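Local structure of venom allergen-like (VAL) 4 protein (Schistosoma mansoni, 4P27) at residues 20-25 and 148-153; 89-94 and 138-143; 96-101 and 110-115. The protein probably binds lipids, as a secreted member of the SCP/TAPS (CAP) family that lacks the prototypical CAP motifs. All blocks are in the same frame, centred on the assembly; numbering follows the deposited sequence.

Contact 1 (20-25 and 148-153); sequences KDVKNC and RPYEAK. With NAG (2-acetamido-2-deoxy-beta-D-glucopyranose), chain B.
Lys23 and Lys153 bring the two backbones nearest, with their CA atoms 8.6 Å apart, so the link is made by side chains reaching across, one of them to a backbone carbonyl. Segment 20-25 begins on helix 6-22, the first helix of this CAP domain, and Val22 to Cys25 form a type I beta turn. Segment 148-153 has no regular structure; it belongs to the C-terminal tail that follows strand 133-141. Two separate bridges join them. The first is apolar. Val22 CG2 lies 3.7 Å from Tyr150 CZ and 3.3 Å from Tyr150 OH, meeting the phenol end of the ring at a slant. Both residues are buried, and the phenol oxygen is satisfied elsewhere, by a hydrogen bond with the carbonyl of Pro31; Phe100 also meets the ring. The tyrosine CG sits between its own N and carbonyl carbon (chi1 56°), which turns the ring in toward Val22.

The second bridge is polar. The extended chain of Lys153 carries its ammonium to the turn, where NZ donates to Lys23 O at 2.8 Å, nearly in line with the carbonyl bond (C=O...N angle 163°). NZ also donates to a water 2.9 Å away, which in turn can donate to Asn24 OD1, giving the lysine a second, indirect link to the next residue of the turn. The amide nitrogen of the same side chain, Asn24 ND2, donates back to Lys20 O at 2.7 Å. The Cys25–Cys158 disulfide ties the same regions covalently a little further along. On the far side of the tail lies the N-acetylglucosamine of the protein's own N-linked glycan, where Glu151 OE2 comes within 3.6 Å of sugar atom C4.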
# COMPACT_ATOMS: atom_id res chain seq x y z
N LYS A 20 -1.44 -6.16 -10.52
CA LYS A 20 -1.75 -6.92 -11.74
C LYS A 20 -3.24 -6.90 -12.04
O LYS A 20 -3.57 -6.70 -13.14
CB LYS A 20 -1.30 -8.40 -11.63
CG LYS A 20 -1.40 -9.11 -12.99
CD LYS A 20 -0.54 -10.37 -13.06
CE LYS A 20 -1.02 -11.25 -14.20
NZ LYS A 20 -0.10 -12.39 -14.38
N ASP A 21 -4.11 -7.16 -11.05
CA ASP A 21 -5.52 -7.07 -11.20
C ASP A 21 -6.03 -5.72 -11.72
O ASP A 21 -6.90 -5.71 -12.61
CB ASP A 21 -6.16 -7.25 -9.88
CG ASP A 21 -6.20 -8.71 -9.45
OD1 ASP A 21 -5.81 -9.54 -10.25
OD2 ASP A 21 -6.62 -8.98 -8.34
N VAL A 22 -5.56 -4.59 -11.14
CA VAL A 22 -6.05 -3.26 -11.59
C VAL A 22 -5.63 -3.01 -13.05
O VAL A 22 -6.43 -2.42 -13.80
CB VAL A 22 -5.66 -2.09 -10.61
CG1 VAL A 22 -4.22 -1.65 -10.76
CG2 VAL A 22 -6.61 -0.90 -10.80
N LYS A 23 -4.45 -3.46 -13.49
CA LYS A 23 -4.12 -3.42 -14.95
C LYS A 23 -4.98 -4.27 -15.90
O LYS A 23 -4.84 -4.13 -17.11
CB LYS A 23 -2.72 -3.81 -15.22
CG LYS A 23 -1.79 -2.84 -14.62
CD LYS A 23 -0.43 -2.98 -15.23
CE LYS A 23 0.17 -4.24 -14.72
NZ LYS A 23 1.65 -4.12 -14.73
N ASN A 24 -5.83 -5.13 -15.36
CA ASN A 24 -6.53 -6.14 -16.15
C ASN A 24 -7.99 -6.17 -15.79
O ASN A 24 -8.57 -7.23 -15.87
CB ASN A 24 -5.94 -7.51 -15.82
CG ASN A 24 -4.62 -7.69 -16.47
OD1 ASN A 24 -4.60 -7.78 -17.69
ND2 ASN A 24 -3.50 -7.57 -15.72
N CYS A 25 -8.55 -5.05 -15.30
CA CYS A 25 -10.00 -4.91 -15.09
C CYS A 25 -10.54 -5.77 -13.99
O CYS A 25 -11.71 -6.08 -13.97
CB CYS A 25 -10.81 -5.19 -16.36
SG CYS A 25 -10.54 -4.02 -17.68
N ARG A 148 -4.76 11.25 -8.85
CA ARG A 148 -5.24 9.92 -9.23
C ARG A 148 -4.02 8.98 -9.22
O ARG A 148 -2.86 9.39 -9.53
CB ARG A 148 -5.96 9.98 -10.60
CG ARG A 148 -7.31 10.73 -10.55
CD ARG A 148 -7.76 11.04 -11.99
NE ARG A 148 -9.06 11.73 -11.97
CZ ARG A 148 -9.11 13.07 -11.87
NH1 ARG A 148 -7.99 13.76 -11.85
NH2 ARG A 148 -10.22 13.69 -11.80
N PRO A 149 -4.25 7.71 -8.92
CA PRO A 149 -3.07 6.80 -8.79
C PRO A 149 -2.32 6.41 -10.04
O PRO A 149 -1.15 5.98 -9.96
CB PRO A 149 -3.66 5.56 -8.12
CG PRO A 149 -5.15 5.60 -8.47
CD PRO A 149 -5.52 7.06 -8.53
N TYR A 150 -2.97 6.52 -11.20
CA TYR A 150 -2.45 6.04 -12.48
C TYR A 150 -3.21 6.62 -13.72
O TYR A 150 -4.29 7.22 -13.59
CB TYR A 150 -2.46 4.49 -12.54
CG TYR A 150 -3.85 3.86 -12.28
CD1 TYR A 150 -4.83 3.82 -13.28
CD2 TYR A 150 -4.15 3.29 -11.04
CE1 TYR A 150 -6.11 3.26 -13.03
CE2 TYR A 150 -5.38 2.70 -10.78
CZ TYR A 150 -6.37 2.68 -11.79
OH TYR A 150 -7.62 2.18 -11.48
N GLU A 151 -2.71 6.35 -14.91
CA GLU A 151 -3.46 6.73 -16.13
C GLU A 151 -4.38 5.57 -16.51
O GLU A 151 -3.90 4.43 -16.57
CB GLU A 151 -2.52 6.80 -17.25
CG GLU A 151 -1.65 8.02 -17.37
CD GLU A 151 -0.88 7.91 -18.68
OE1 GLU A 151 -1.32 7.15 -19.59
OE2 GLU A 151 0.18 8.54 -18.81
N ALA A 152 -5.63 5.86 -16.82
CA ALA A 152 -6.57 4.82 -17.28
C ALA A 152 -6.24 4.33 -18.72
O ALA A 152 -5.55 5.00 -19.48
CB ALA A 152 -7.99 5.38 -17.24
N LYS A 153 -6.72 3.15 -19.08
CA LYS A 153 -6.66 2.67 -20.47
C LYS A 153 -8.03 2.05 -20.69
O LYS A 153 -8.84 1.94 -19.72
CB LYS A 153 -5.53 1.65 -20.71
CG LYS A 153 -5.91 0.27 -20.09
CD LYS A 153 -4.87 -0.83 -20.37
CE LYS A 153 -5.29 -2.10 -19.62
NZ LYS A 153 -4.16 -3.08 -19.67
C1 NAG B . 1.67 7.78 -13.64
C2 NAG B . 2.49 7.88 -14.94
C3 NAG B . 2.57 9.27 -15.48
C4 NAG B . 1.18 9.82 -15.57
C5 NAG B . 0.58 9.84 -14.18
C6 NAG B . -0.75 10.55 -14.25
C7 NAG B . 4.14 6.17 -14.83
C8 NAG B . 5.54 5.80 -14.52
N2 NAG B . 3.85 7.44 -14.78
O3 NAG B . 3.20 9.24 -16.75
O4 NAG B . 1.23 11.11 -16.09
O5 NAG B . 0.47 8.52 -13.70
O6 NAG B . -1.42 10.51 -13.01
O7 NAG B . 3.34 5.32 -15.09
O HOH W 1 -4.94 -5.84 -19.74

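Contact 2 (89-94 and 138-143); sequences KDWLEE and CNYAPG
The buried core of the CAP domain, where helix 84-93 packs on the central sheet, is the setting for this contact; its middle lies about 2 Å from the centre of the chain. Trp91 from the helix reaches across to Cys138 and Tyr140 of strand 133-141. The backbones stay well apart, with the CA atoms of Trp91 and Cys138 separated by 11.1 Å, and the indole spans most of that gap.

Its six-membered ring meets the cysteine edge-on. Cys138 SG is 4.8 Å from the ring centroid and 88° off the ring normal, a sulfur-aromatic contact in the plane of the indole, with the sulfur equally near Trp91 CH2 and CZ3 at 3.7 Å. Since SG is half of the Cys125–Cys138 disulfide, the indole edge rests against the bridge that joins strands 122-130 and 133-141. The tryptophan CG lies beside its backbone N and anti to the carbonyl carbon (chi1 -71°), directing the benzo end of the indole at the sheet. At the other end, NE1 is hydrogen-bonded to the carbonyl of Leu78 on strand 75-81, which should fix the ring's rotation. Tyr140, two residues along the strand from Cys138, brings its hydroxyl up obliquely. That hydroxyl is hydrogen-bonded to His15 NE2 of helix 6-22, and Tyr140 OH sits 3.5 Å from Trp91 CZ3.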
# COMPACT_ATOMS: atom_id res chain seq x y z
N LYS A 89 -6.72 -7.07 2.88
CA LYS A 89 -8.02 -7.03 2.27
C LYS A 89 -8.78 -5.76 2.69
O LYS A 89 -9.50 -5.16 1.90
CB LYS A 89 -8.82 -8.24 2.74
CG LYS A 89 -9.91 -8.59 1.75
CD LYS A 89 -11.19 -9.15 2.40
CE LYS A 89 -12.05 -9.74 1.28
NZ LYS A 89 -13.04 -10.76 1.71
N ASP A 90 -8.64 -5.39 3.95
CA ASP A 90 -9.16 -4.11 4.37
C ASP A 90 -8.58 -2.90 3.56
O ASP A 90 -9.32 -1.98 3.12
CB ASP A 90 -8.85 -3.92 5.84
CG ASP A 90 -9.35 -2.61 6.36
OD1 ASP A 90 -10.55 -2.37 6.24
OD2 ASP A 90 -8.58 -1.80 6.91
N TRP A 91 -7.27 -2.88 3.38
CA TRP A 91 -6.68 -1.80 2.58
C TRP A 91 -7.25 -1.84 1.15
O TRP A 91 -7.67 -0.81 0.59
CB TRP A 91 -5.15 -1.98 2.50
CG TRP A 91 -4.42 -1.71 3.75
CD1 TRP A 91 -4.92 -1.23 4.90
CD2 TRP A 91 -3.02 -1.94 3.95
NE1 TRP A 91 -3.88 -1.15 5.88
CE2 TRP A 91 -2.71 -1.57 5.26
CE3 TRP A 91 -1.96 -2.40 3.10
CZ2 TRP A 91 -1.41 -1.68 5.78
CZ3 TRP A 91 -0.73 -2.51 3.63
CH2 TRP A 91 -0.45 -2.18 4.95
N LEU A 92 -7.23 -3.02 0.53
CA LEU A 92 -7.72 -3.14 -0.86
C LEU A 92 -9.18 -2.63 -1.06
O LEU A 92 -9.48 -1.89 -2.01
CB LEU A 92 -7.58 -4.64 -1.31
CG LEU A 92 -8.36 -4.99 -2.61
CD1 LEU A 92 -7.79 -4.24 -3.81
CD2 LEU A 92 -8.30 -6.51 -2.88
N GLU A 93 -10.08 -3.01 -0.17
CA GLU A 93 -11.51 -2.85 -0.45
C GLU A 93 -11.91 -1.42 -0.22
O GLU A 93 -13.05 -1.08 -0.48
CB GLU A 93 -12.34 -3.70 0.48
CG GLU A 93 -11.76 -5.07 0.59
CD GLU A 93 -12.71 -6.10 0.16
OE1 GLU A 93 -12.89 -6.24 -1.05
OE2 GLU A 93 -13.27 -6.74 1.04
N GLU A 94 -10.99 -0.59 0.22
CA GLU A 94 -11.21 0.81 0.12
C GLU A 94 -11.45 1.25 -1.30
O GLU A 94 -11.87 2.40 -1.48
CB GLU A 94 -10.02 1.59 0.64
CG GLU A 94 -9.78 1.39 2.10
CD GLU A 94 -8.65 2.27 2.57
OE1 GLU A 94 -8.00 3.00 1.75
OE2 GLU A 94 -8.38 2.23 3.75
N CYS A 138 3.48 -0.74 6.19
CA CYS A 138 4.14 -0.80 4.84
C CYS A 138 4.60 0.56 4.48
O CYS A 138 3.82 1.53 4.64
CB CYS A 138 3.19 -1.28 3.74
SG CYS A 138 2.93 -3.07 3.78
N ASN A 139 5.87 0.63 4.08
CA ASN A 139 6.50 1.83 3.52
C ASN A 139 6.65 1.67 2.05
O ASN A 139 6.91 0.55 1.55
CB ASN A 139 7.84 2.18 4.13
CG ASN A 139 7.72 2.59 5.57
OD1 ASN A 139 6.76 3.26 5.90
ND2 ASN A 139 8.67 2.16 6.45
N TYR A 140 6.44 2.78 1.34
CA TYR A 140 6.43 2.79 -0.12
C TYR A 140 7.33 4.03 -0.58
O TYR A 140 7.28 5.07 0.03
CB TYR A 140 5.04 3.05 -0.64
CG TYR A 140 4.00 2.05 -0.16
CD1 TYR A 140 3.34 2.24 1.09
CD2 TYR A 140 3.69 0.88 -0.93
CE1 TYR A 140 2.37 1.33 1.54
CE2 TYR A 140 2.70 -0.03 -0.48
CZ TYR A 140 2.09 0.18 0.77
OH TYR A 140 1.14 -0.69 1.24
N ALA A 141 8.10 3.86 -1.65
CA ALA A 141 8.97 4.93 -2.23
C ALA A 141 8.80 4.91 -3.76
O ALA A 141 8.99 3.88 -4.36
CB ALA A 141 10.43 4.63 -1.89
N PRO A 142 8.46 6.06 -4.39
CA PRO A 142 8.11 7.34 -3.70
C PRO A 142 6.74 7.13 -3.10
O PRO A 142 6.06 6.14 -3.43
CB PRO A 142 7.98 8.39 -4.87
CG PRO A 142 8.29 7.67 -6.11
CD PRO A 142 8.70 6.20 -5.83
N GLY A 143 6.30 8.03 -2.24
CA GLY A 143 4.92 7.92 -1.75
C GLY A 143 3.93 8.52 -2.75
O GLY A 143 4.30 8.93 -3.82

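Contact 3 (96-101 and 110-115); sequences KNYNFE and KNYKQM
In this CAP domain, the two-stranded hairpin of strands 98-99 and 104-105 leans on the short helix 110-115 that follows it, and Tyr98 is the side chain that makes the join. Lys113 and Tyr112, neighbours on the helix, both pack against its ring. Lys113 lies over one face: its CG stands 4.3 Å from the ring centroid and only 12° off the normal, a CH-pi contact. Further out, the chain passes the rim of the ring, with Lys113 CD 3.7 Å from Tyr98 CE1. The chain bends at chi3 (76°), carrying the ammonium round toward the phenol end, where NZ donates to the carbonyl of Asp147 and to Asn103 OD1. The Tyr98 hydroxyl is hydrogen-bonded to that same Asn103 oxygen, so lysine and tyrosine share one acceptor, which probably helps to keep the lysine chain over the ring. The backbone N of Phe100 lies over the opposite face of the Tyr98 ring, 3.8 Å above its plane.

Tyr112 comes in crosswise, its side chain at about a right angle to that of Tyr98, and its ring edge makes the touch: Tyr112 CE2 is 4.1 Å from Tyr98 CD2. Beyond this contact Tyr112 packs on Val22 of helix 6-22, while Met115 on the same short helix packs against Trp91 of helix 84-93 and Asn77 of strand 75-81, so helix 110-115 is wedged between hairpin, helices and central sheet.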
# COMPACT_ATOMS: atom_id res chain seq x y z
N LYS A 96 -13.93 0.49 -2.90
CA LYS A 96 -15.36 0.79 -2.89
C LYS A 96 -15.66 2.25 -2.61
O LYS A 96 -16.75 2.68 -2.89
CB LYS A 96 -16.08 -0.07 -1.89
CG LYS A 96 -16.03 -1.51 -2.33
CD LYS A 96 -16.27 -2.49 -1.20
CE LYS A 96 -16.68 -3.76 -1.92
NZ LYS A 96 -16.42 -4.97 -1.13
N ASN A 97 -14.71 3.00 -2.06
CA ASN A 97 -14.96 4.34 -1.64
C ASN A 97 -14.40 5.29 -2.64
O ASN A 97 -14.53 6.50 -2.45
CB ASN A 97 -14.28 4.63 -0.30
CG ASN A 97 -14.69 3.65 0.80
OD1 ASN A 97 -15.81 3.18 0.84
ND2 ASN A 97 -13.76 3.35 1.69
N TYR A 98 -13.71 4.79 -3.66
CA TYR A 98 -12.89 5.71 -4.49
C TYR A 98 -13.55 5.98 -5.83
O TYR A 98 -13.97 5.07 -6.45
CB TYR A 98 -11.47 5.18 -4.68
CG TYR A 98 -10.63 6.11 -5.48
CD1 TYR A 98 -10.37 7.45 -5.03
CD2 TYR A 98 -10.10 5.73 -6.70
CE1 TYR A 98 -9.60 8.30 -5.74
CE2 TYR A 98 -9.30 6.61 -7.44
CZ TYR A 98 -9.07 7.89 -6.94
OH TYR A 98 -8.34 8.76 -7.68
N ASN A 99 -13.70 7.24 -6.24
CA ASN A 99 -14.11 7.59 -7.58
C ASN A 99 -12.99 8.16 -8.35
O ASN A 99 -12.63 9.32 -8.18
CB ASN A 99 -15.27 8.63 -7.56
CG ASN A 99 -15.77 9.05 -8.98
OD1 ASN A 99 -15.09 8.96 -9.98
ND2 ASN A 99 -16.91 9.65 -9.01
N PHE A 100 -12.51 7.38 -9.32
CA PHE A 100 -11.37 7.79 -10.09
C PHE A 100 -11.67 9.05 -10.94
O PHE A 100 -10.84 10.00 -11.05
CB PHE A 100 -10.99 6.57 -10.94
CG PHE A 100 -9.78 6.75 -11.77
CD1 PHE A 100 -9.81 7.53 -12.95
CD2 PHE A 100 -8.57 6.15 -11.39
CE1 PHE A 100 -8.68 7.71 -13.71
CE2 PHE A 100 -7.43 6.38 -12.14
CZ PHE A 100 -7.50 7.11 -13.31
N GLU A 101 -12.82 9.04 -11.62
CA GLU A 101 -13.16 10.21 -12.56
C GLU A 101 -13.10 11.56 -11.84
O GLU A 101 -12.34 12.50 -12.24
CB GLU A 101 -14.58 10.04 -13.05
CG GLU A 101 -14.72 8.98 -14.07
CD GLU A 101 -16.06 9.08 -14.80
OE1 GLU A 101 -16.43 10.19 -15.25
OE2 GLU A 101 -16.77 8.06 -14.93
N LYS A 110 -7.03 6.12 1.25
CA LYS A 110 -5.56 6.33 1.19
C LYS A 110 -4.80 5.01 1.03
O LYS A 110 -3.81 4.99 0.37
CB LYS A 110 -4.94 6.89 2.45
CG LYS A 110 -5.40 8.17 3.08
CD LYS A 110 -4.76 8.13 4.51
CE LYS A 110 -5.10 9.36 5.35
NZ LYS A 110 -5.91 10.31 4.53
N ASN A 111 -5.22 3.95 1.72
CA ASN A 111 -4.45 2.70 1.64
C ASN A 111 -4.57 2.11 0.23
O ASN A 111 -3.60 1.73 -0.35
CB ASN A 111 -5.02 1.72 2.69
CG ASN A 111 -4.83 2.26 4.10
OD1 ASN A 111 -3.73 2.66 4.44
ND2 ASN A 111 -5.91 2.37 4.87
N TYR A 112 -5.80 1.98 -0.30
CA TYR A 112 -6.00 1.53 -1.68
C TYR A 112 -5.21 2.34 -2.72
O TYR A 112 -4.46 1.79 -3.58
CB TYR A 112 -7.52 1.51 -2.01
CG TYR A 112 -7.72 1.31 -3.50
CD1 TYR A 112 -7.45 0.08 -4.08
CD2 TYR A 112 -8.06 2.39 -4.34
CE1 TYR A 112 -7.58 -0.09 -5.47
CE2 TYR A 112 -8.21 2.22 -5.72
CZ TYR A 112 -7.93 0.98 -6.26
OH TYR A 112 -8.02 0.76 -7.59
N LYS A 113 -5.31 3.69 -2.67
CA LYS A 113 -4.61 4.51 -3.62
C LYS A 113 -3.08 4.33 -3.61
O LYS A 113 -2.46 4.30 -4.66
CB LYS A 113 -4.93 6.04 -3.48
CG LYS A 113 -6.38 6.44 -3.81
CD LYS A 113 -6.59 7.96 -3.57
CE LYS A 113 -5.96 8.77 -4.70
NZ LYS A 113 -6.31 10.25 -4.51
N GLN A 114 -2.51 4.22 -2.42
CA GLN A 114 -1.10 3.97 -2.30
C GLN A 114 -0.75 2.58 -2.89
O GLN A 114 0.32 2.45 -3.50
CB GLN A 114 -0.68 4.00 -0.82
CG GLN A 114 0.79 3.69 -0.64
CD GLN A 114 1.70 4.78 -1.32
OE1 GLN A 114 1.98 5.81 -0.69
NE2 GLN A 114 2.21 4.53 -2.52
N MET A 115 -1.61 1.57 -2.69
CA MET A 115 -1.29 0.22 -3.24
C MET A 115 -1.27 0.22 -4.76
O MET A 115 -0.51 -0.50 -5.33
CB MET A 115 -2.31 -0.85 -2.79
CG MET A 115 -2.16 -1.20 -1.27
SD MET A 115 -3.41 -2.45 -0.81
CE MET A 115 -2.72 -3.84 -1.57

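Contact 2 lies near the centre of the folded chain, with contact 3 about 10 Å and contact 1 about 15 Å away, centre to centre. Along the sequence they close one within another: contact 1 ties the first helix to the C-terminal tail, contact 2 joins helix 84-93 to strand 133-141 within that span, and contact 3 is the innermost and most local. Contacts 2 and 3 meet through Glu94, which is hydrogen-bonded to the Asn111 side chain and the backbone N of Tyr112. Contacts 3 and 1 meet where the Arg148 guanidinium probably hydrogen-bonds to the carbonyls of Phe100 and Glu101. Together they run from the core sheet through helix 110-115 and the hairpin to the C-terminal tail.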